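Long-range contact in galectin 2 (Gallus gallus, PDB 2YMZ), which probably binds carbohydrate through its galectin-type beta-sandwich lectin domain: residues A31-A42 against Y110-L119. Residues are numbered along the deposited sequence; the frame is centred on the assembly and turned at random.
Sequences AINLGCKSSDLA and YDKISYLNIL
With N33 CG anti to its carbonyl carbon (chi1 -69°) and N117 CG held between backbone N and carbonyl carbon (chi1 76°), the two amides of this antiparallel hydrogen-bonded pair meet almost perpendicular, and N33 ND2 donates to N117 OD1 at 2.9 Å. The acceptor lies in the N33 amide plane, and H44 ND1 hydrogen-bonds N33 OD1. N117 ND2 gives a nearly straight 2.8 Å bond to Y115 OH and a second to a water that also donates to S38 O; E5 OE2 hydrogen-bonds the same phenol oxygen. The Y115 ring lies with one face under the K37-S38 peptide, K37 C lying 3.5 Å above the plane. On the opposite sheet face, I32, L34, L116 and I118 run side by side, L34 CD2 reaching L116 CD1 at 3.6 Å, and pack on M17 and I19 of the second sheet. Beyond the bulge, where 110-113 passes A42, A42 CB sits over the Y110 ring in a CH-pi contact, 3.8 Å from its centroid. Backbone bonds join strands 31-34 and 115-119 from A31-L119 to G35, where S114 and Y115 form a classic bulge: G35 O accepts Y115 N at 2.9 Å and, weakly, S114 N. Aliphatic groups thus line the interior on this side of the sandwich, while imidazole, amides, phenol and carboxylate bond in a chain on the other face, which should fix the rotation of both asparagines.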
ATOM      1  N   ALA A  31       4.121 -13.525  -1.922  1.00 16.20           N
ATOM      2  CA  ALA A  31       2.819 -13.756  -2.525  1.00 15.60           C
ATOM      3  C   ALA A  31       2.073 -12.399  -2.609  1.00 14.19           C
ATOM      4  O   ALA A  31       2.221 -11.541  -1.753  1.00 16.14           O
ATOM      5  CB  ALA A  31       1.986 -14.712  -1.691  1.00 16.51           C
ATOM      6  N   ILE A  32       1.327 -12.281  -3.662  1.00 15.78           N
ATOM      7  CA  ILE A  32       0.453 -11.092  -3.873  1.00 15.57           C
ATOM      8  C   ILE A  32      -0.927 -11.794  -3.841  1.00 14.81           C
ATOM      9  O   ILE A  32      -1.234 -12.717  -4.665  1.00 16.70           O
ATOM     10  CB  ILE A  32       0.702 -10.517  -5.268  1.00 17.45           C
ATOM     11  CG1 ILE A  32       2.063  -9.819  -5.301  1.00 21.08           C
ATOM     12  CG2 ILE A  32      -0.372  -9.484  -5.640  1.00 20.60           C
ATOM     13  CD1 ILE A  32       2.576  -9.472  -6.690  1.00 22.25           C
ATOM     14  N   ASN A  33      -1.774 -11.351  -2.891  1.00 16.97           N
ATOM     15  CA  ASN A  33      -3.109 -11.963  -2.667  1.00 16.40           C
ATOM     16  C   ASN A  33      -4.224 -10.891  -2.903  1.00 16.54           C
ATOM     17  O   ASN A  33      -4.180  -9.868  -2.299  1.00 16.56           O
ATOM     18  CB  ASN A  33      -3.184 -12.405  -1.248  1.00 18.04           C
ATOM     19  CG  ASN A  33      -2.223 -13.604  -0.984  1.00 17.38           C
ATOM     20  OD1 ASN A  33      -2.225 -14.509  -1.764  1.00 20.59           O
ATOM     21  ND2 ASN A  33      -1.478 -13.581   0.061  1.00 18.64           N
ATOM     22  N   LEU A  34      -5.170 -11.218  -3.747  1.00 17.04           N
ATOM     23  CA  LEU A  34      -6.227 -10.260  -4.171  1.00 18.96           C
ATOM     24  C   LEU A  34      -7.561 -10.968  -3.923  1.00 20.36           C
ATOM     25  O   LEU A  34      -7.761 -12.119  -4.317  1.00 19.24           O
ATOM     26  CB  LEU A  34      -6.077  -9.927  -5.613  1.00 18.86           C
ATOM     27  CG  LEU A  34      -4.895  -8.942  -5.797  1.00 21.69           C
ATOM     28  CD1 LEU A  34      -4.376  -9.068  -7.228  1.00 26.90           C
ATOM     29  CD2 LEU A  34      -5.344  -7.485  -5.453  1.00 25.53           C
ATOM     30  N   GLY A  35      -8.456 -10.299  -3.182  1.00 19.66           N
ATOM     31  CA  GLY A  35      -9.772 -10.945  -3.035  1.00 20.99           C
ATOM     32  C   GLY A  35     -10.722 -10.042  -2.312  1.00 20.23           C
ATOM     33  O   GLY A  35     -10.712  -8.857  -2.497  1.00 21.12           O
ATOM     34  N   CYS A  36     -11.532 -10.642  -1.458  1.00 25.49           N
ATOM     35  CA  CYS A  36     -12.413  -9.772  -0.721  1.00 31.31           C
ATOM     36  C   CYS A  36     -12.101  -9.647   0.750  1.00 30.58           C
ATOM     37  O   CYS A  36     -12.616  -8.696   1.374  1.00 28.97           O
ATOM     38  CB  CYS A  36     -13.865 -10.080  -1.054  1.00 41.85           C
ATOM     39  SG  CYS A  36     -14.430 -11.484  -0.144  1.00 56.13           S
ATOM     40  N   LYS A  37     -11.223 -10.521   1.295  1.00 24.85           N
ATOM     41  CA  LYS A  37     -10.685 -10.405   2.630  1.00 28.14           C
ATOM     42  C   LYS A  37      -9.588 -11.461   2.784  1.00 26.95           C
ATOM     43  O   LYS A  37      -9.311 -12.184   1.834  1.00 27.57           O
ATOM     44  CB  LYS A  37     -11.821 -10.632   3.667  1.00 33.30           C
ATOM     45  CG  LYS A  37     -12.459 -12.009   3.536  1.00 34.34           C
ATOM     46  CD  LYS A  37     -13.540 -12.178   4.630  1.00 41.01           C
ATOM     47  CE  LYS A  37     -14.802 -11.411   4.311  1.00 48.89           C
ATOM     48  NZ  LYS A  37     -16.002 -12.101   4.880  1.00 61.36           N
ATOM     49  N   SER A  38      -8.914 -11.542   3.918  1.00 27.67           N
ATOM     50  CA  SER A  38      -7.779 -12.462   3.966  1.00 30.38           C
ATOM     51  C   SER A  38      -8.140 -13.914   3.689  1.00 35.67           C
ATOM     52  O   SER A  38      -7.338 -14.644   3.123  1.00 30.65           O
ATOM     53  CB  SER A  38      -6.970 -12.324   5.252  1.00 32.05           C
ATOM     54  OG  SER A  38      -7.829 -12.480   6.361  1.00 33.81           O
ATOM     55  N   SER A  39      -9.383 -14.308   4.001  1.00 32.31           N
ATOM     56  CA  SER A  39      -9.801 -15.709   3.898  1.00 30.10           C
ATOM     57  C   SER A  39     -10.519 -16.057   2.586  1.00 27.38           C
ATOM     58  O   SER A  39     -10.911 -17.181   2.336  1.00 28.70           O
ATOM     59  CB  SER A  39     -10.725 -15.968   5.092  1.00 34.44           C
ATOM     60  OG  SER A  39     -11.806 -15.077   5.007  1.00 38.32           O
ATOM     61  N   ASP A  40     -10.703 -15.078   1.719  1.00 25.03           N
ATOM     62  CA  ASP A  40     -11.387 -15.254   0.467  1.00 25.28           C
ATOM     63  C   ASP A  40     -10.588 -14.541  -0.641  1.00 23.85           C
ATOM     64  O   ASP A  40     -10.639 -13.318  -0.775  1.00 22.08           O
ATOM     65  CB  ASP A  40     -12.813 -14.693   0.531  1.00 30.44           C
ATOM     66  CG  ASP A  40     -13.734 -15.608   1.310  1.00 36.99           C
ATOM     67  OD1 ASP A  40     -14.064 -16.676   0.756  1.00 34.96           O
ATOM     68  OD2 ASP A  40     -14.003 -15.319   2.496  1.00 45.70           O
ATOM     69  N   LEU A  41      -9.830 -15.294  -1.435  1.00 22.20           N
ATOM     70  CA  LEU A  41      -8.944 -14.716  -2.452  1.00 20.68           C
ATOM     71  C   LEU A  41      -9.253 -15.202  -3.846  1.00 20.80           C
ATOM     72  O   LEU A  41      -9.417 -16.413  -4.071  1.00 21.88           O
ATOM     73  CB  LEU A  41      -7.460 -15.137  -2.143  1.00 21.06           C
ATOM     74  CG  LEU A  41      -6.938 -14.696  -0.747  1.00 22.81           C
ATOM     75  CD1 LEU A  41      -5.510 -15.239  -0.497  1.00 21.65           C
ATOM     76  CD2 LEU A  41      -6.917 -13.148  -0.660  1.00 23.00           C
ATOM     77  N   ALA A  42      -9.420 -14.261  -4.775  1.00 18.46           N
ATOM     78  CA  ALA A  42      -9.513 -14.564  -6.186  1.00 20.50           C
ATOM     79  C   ALA A  42      -8.184 -15.014  -6.775  1.00 21.59           C
ATOM     80  O   ALA A  42      -8.160 -15.874  -7.645  1.00 20.42           O
ATOM     81  CB  ALA A  42     -10.076 -13.371  -6.941  1.00 22.74           C
ATOM     82  N   TYR A 110     -15.778 -13.184  -9.038  1.00 30.24           N
ATOM     83  CA  TYR A 110     -15.685 -11.840  -8.435  1.00 30.71           C
ATOM     84  C   TYR A 110     -15.988 -10.757  -9.450  1.00 30.58           C
ATOM     85  O   TYR A 110     -15.449 -10.764 -10.574  1.00 29.25           O
ATOM     86  CB  TYR A 110     -14.230 -11.549  -7.981  1.00 31.10           C
ATOM     87  CG  TYR A 110     -13.833 -12.215  -6.691  1.00 31.40           C
ATOM     88  CD1 TYR A 110     -13.671 -13.586  -6.612  1.00 30.83           C
ATOM     89  CD2 TYR A 110     -13.645 -11.445  -5.543  1.00 31.56           C
ATOM     90  CE1 TYR A 110     -13.333 -14.212  -5.418  1.00 33.31           C
ATOM     91  CE2 TYR A 110     -13.298 -12.043  -4.334  1.00 35.78           C
ATOM     92  CZ  TYR A 110     -13.130 -13.441  -4.296  1.00 35.21           C
ATOM     93  OH  TYR A 110     -12.761 -14.041  -3.107  1.00 38.86           O
ATOM     94  N   ASP A 111     -16.755  -9.746  -9.047  1.00 32.91           N
ATOM     95  CA  ASP A 111     -16.845  -8.613  -9.949  1.00 34.61           C
ATOM     96  C   ASP A 111     -16.066  -7.417  -9.432  1.00 32.84           C
ATOM     97  O   ASP A 111     -15.807  -6.462 -10.170  1.00 35.80           O
ATOM     98  CB  ASP A 111     -18.331  -8.250 -10.261  1.00 45.20           C
ATOM     99  CG  ASP A 111     -19.133  -7.792  -9.025  1.00 54.67           C
ATOM    100  OD1 ASP A 111     -18.744  -8.019  -7.850  1.00 56.92           O
ATOM    101  OD2 ASP A 111     -20.219  -7.209  -9.248  1.00 65.07           O
ATOM    102  N   LYS A 112     -15.678  -7.486  -8.155  1.00 28.76           N
ATOM    103  CA  LYS A 112     -14.949  -6.407  -7.537  1.00 29.61           C
ATOM    104  C   LYS A 112     -13.947  -7.064  -6.576  1.00 26.46           C
ATOM    105  O   LYS A 112     -14.302  -7.966  -5.831  1.00 28.73           O
ATOM    106  CB  LYS A 112     -15.945  -5.513  -6.771  1.00 32.32           C
ATOM    107  CG  LYS A 112     -15.349  -4.426  -5.898  1.00 35.70           C
ATOM    108  CD  LYS A 112     -16.451  -3.977  -4.926  1.00 44.30           C
ATOM    109  CE  LYS A 112     -15.867  -3.135  -3.812  1.00 48.99           C
ATOM    110  NZ  LYS A 112     -16.862  -2.210  -3.188  1.00 61.69           N
ATOM    111  N   ILE A 113     -12.739  -6.544  -6.560  1.00 26.32           N
ATOM    112  CA  ILE A 113     -11.721  -6.981  -5.614  1.00 24.19           C
ATOM    113  C   ILE A 113     -11.588  -5.830  -4.606  1.00 24.38           C
ATOM    114  O   ILE A 113     -11.351  -4.675  -4.981  1.00 26.08           O
ATOM    115  CB  ILE A 113     -10.364  -7.245  -6.339  1.00 23.65           C
ATOM    116  CG1 ILE A 113     -10.482  -8.414  -7.371  1.00 27.99           C
ATOM    117  CG2 ILE A 113      -9.196  -7.374  -5.339  1.00 22.42           C
ATOM    118  CD1 ILE A 113     -10.775  -9.731  -6.731  1.00 33.89           C
ATOM    119  N   SER A 114     -11.773  -6.127  -3.346  1.00 23.34           N
ATOM    120  CA  SER A 114     -11.640  -5.073  -2.365  1.00 25.10           C
ATOM    121  C   SER A 114     -10.430  -5.190  -1.458  1.00 23.06           C
ATOM    122  O   SER A 114     -10.106  -4.256  -0.722  1.00 24.39           O
ATOM    123  CB  SER A 114     -12.928  -4.956  -1.549  1.00 33.43           C
ATOM    124  OG  SER A 114     -13.070  -6.110  -0.776  1.00 36.53           O
ATOM    125  N   TYR A 115      -9.740  -6.338  -1.488  1.00 19.41           N
ATOM    126  CA  TYR A 115      -8.723  -6.521  -0.533  1.00 17.82           C
ATOM    127  C   TYR A 115      -7.411  -7.003  -1.247  1.00 16.91           C
ATOM    128  O   TYR A 115      -7.476  -7.826  -2.166  1.00 17.07           O
ATOM    129  CB  TYR A 115      -9.180  -7.663   0.384  1.00 20.34           C
ATOM    130  CG  TYR A 115      -8.150  -8.135   1.350  1.00 20.57           C
ATOM    131  CD1 TYR A 115      -7.901  -7.451   2.522  1.00 19.75           C
ATOM    132  CD2 TYR A 115      -7.430  -9.314   1.074  1.00 20.06           C
ATOM    133  CE1 TYR A 115      -6.919  -7.861   3.378  1.00 19.66           C
ATOM    134  CE2 TYR A 115      -6.427  -9.759   1.934  1.00 23.81           C
ATOM    135  CZ  TYR A 115      -6.189  -9.051   3.073  1.00 22.39           C
ATOM    136  OH  TYR A 115      -5.267  -9.542   3.994  1.00 22.64           O
ATOM    137  N   LEU A 116      -6.264  -6.471  -0.767  1.00 18.12           N
ATOM    138  CA  LEU A 116      -4.946  -6.920  -1.263  1.00 17.21           C
ATOM    139  C   LEU A 116      -4.015  -7.150  -0.055  1.00 18.01           C
ATOM    140  O   LEU A 116      -3.968  -6.351   0.866  1.00 19.04           O
ATOM    141  CB  LEU A 116      -4.345  -5.758  -2.090  1.00 19.86           C
ATOM    142  CG  LEU A 116      -2.843  -5.731  -2.491  1.00 21.05           C
ATOM    143  CD1 LEU A 116      -2.423  -6.920  -3.354  1.00 22.95           C
ATOM    144  CD2 LEU A 116      -2.543  -4.399  -3.223  1.00 21.41           C
ATOM    145  N   ASN A 117      -3.172  -8.195  -0.099  1.00 16.03           N
ATOM    146  CA  ASN A 117      -2.082  -8.196   0.839  1.00 16.67           C
ATOM    147  C   ASN A 117      -0.854  -8.759   0.074  1.00 16.45           C
ATOM    148  O   ASN A 117      -0.996  -9.354  -1.022  1.00 17.50           O
ATOM    149  CB  ASN A 117      -2.412  -8.933   2.148  1.00 20.39           C
ATOM    150  CG  ASN A 117      -2.410 -10.435   2.038  1.00 23.99           C
ATOM    151  OD1 ASN A 117      -1.559 -11.026   1.379  1.00 26.13           O
ATOM    152  ND2 ASN A 117      -3.321 -11.084   2.785  1.00 24.46           N
ATOM    153  N   ILE A 118       0.315  -8.360   0.562  1.00 17.63           N
ATOM    154  CA  ILE A 118       1.537  -8.877  -0.051  1.00 18.21           C
ATOM    155  C   ILE A 118       2.291  -9.459   1.131  1.00 20.90           C
ATOM    156  O   ILE A 118       2.401  -8.790   2.154  1.00 24.84           O
ATOM    157  CB  ILE A 118       2.285  -7.744  -0.780  1.00 18.03           C
ATOM    158  CG1 ILE A 118       1.506  -7.436  -2.048  1.00 20.08           C
ATOM    159  CG2 ILE A 118       3.603  -8.389  -1.325  1.00 19.76           C
ATOM    160  CD1 ILE A 118       1.850  -6.192  -2.820  1.00 24.11           C
ATOM    161  N   LEU A 119       2.795 -10.700   1.011  1.00 21.29           N
ATOM    162  CA  LEU A 119       3.416 -11.398   2.158  1.00 22.26           C
ATOM    163  C   LEU A 119       4.769 -11.962   1.681  1.00 21.05           C
ATOM    164  O   LEU A 119       4.958 -12.184   0.447  1.00 19.60           O
ATOM    165  CB  LEU A 119       2.583 -12.627   2.558  1.00 25.49           C
ATOM    166  CG  LEU A 119       1.076 -12.458   2.912  1.00 30.92           C
ATOM    167  CD1 LEU A 119       0.446 -13.725   3.485  1.00 34.85           C
ATOM    168  CD2 LEU A 119       0.963 -11.340   3.913  1.00 29.69           C
TER
HETATM  169  O   HOH W   1      -4.331 -14.061   2.869  1.00 36.40           O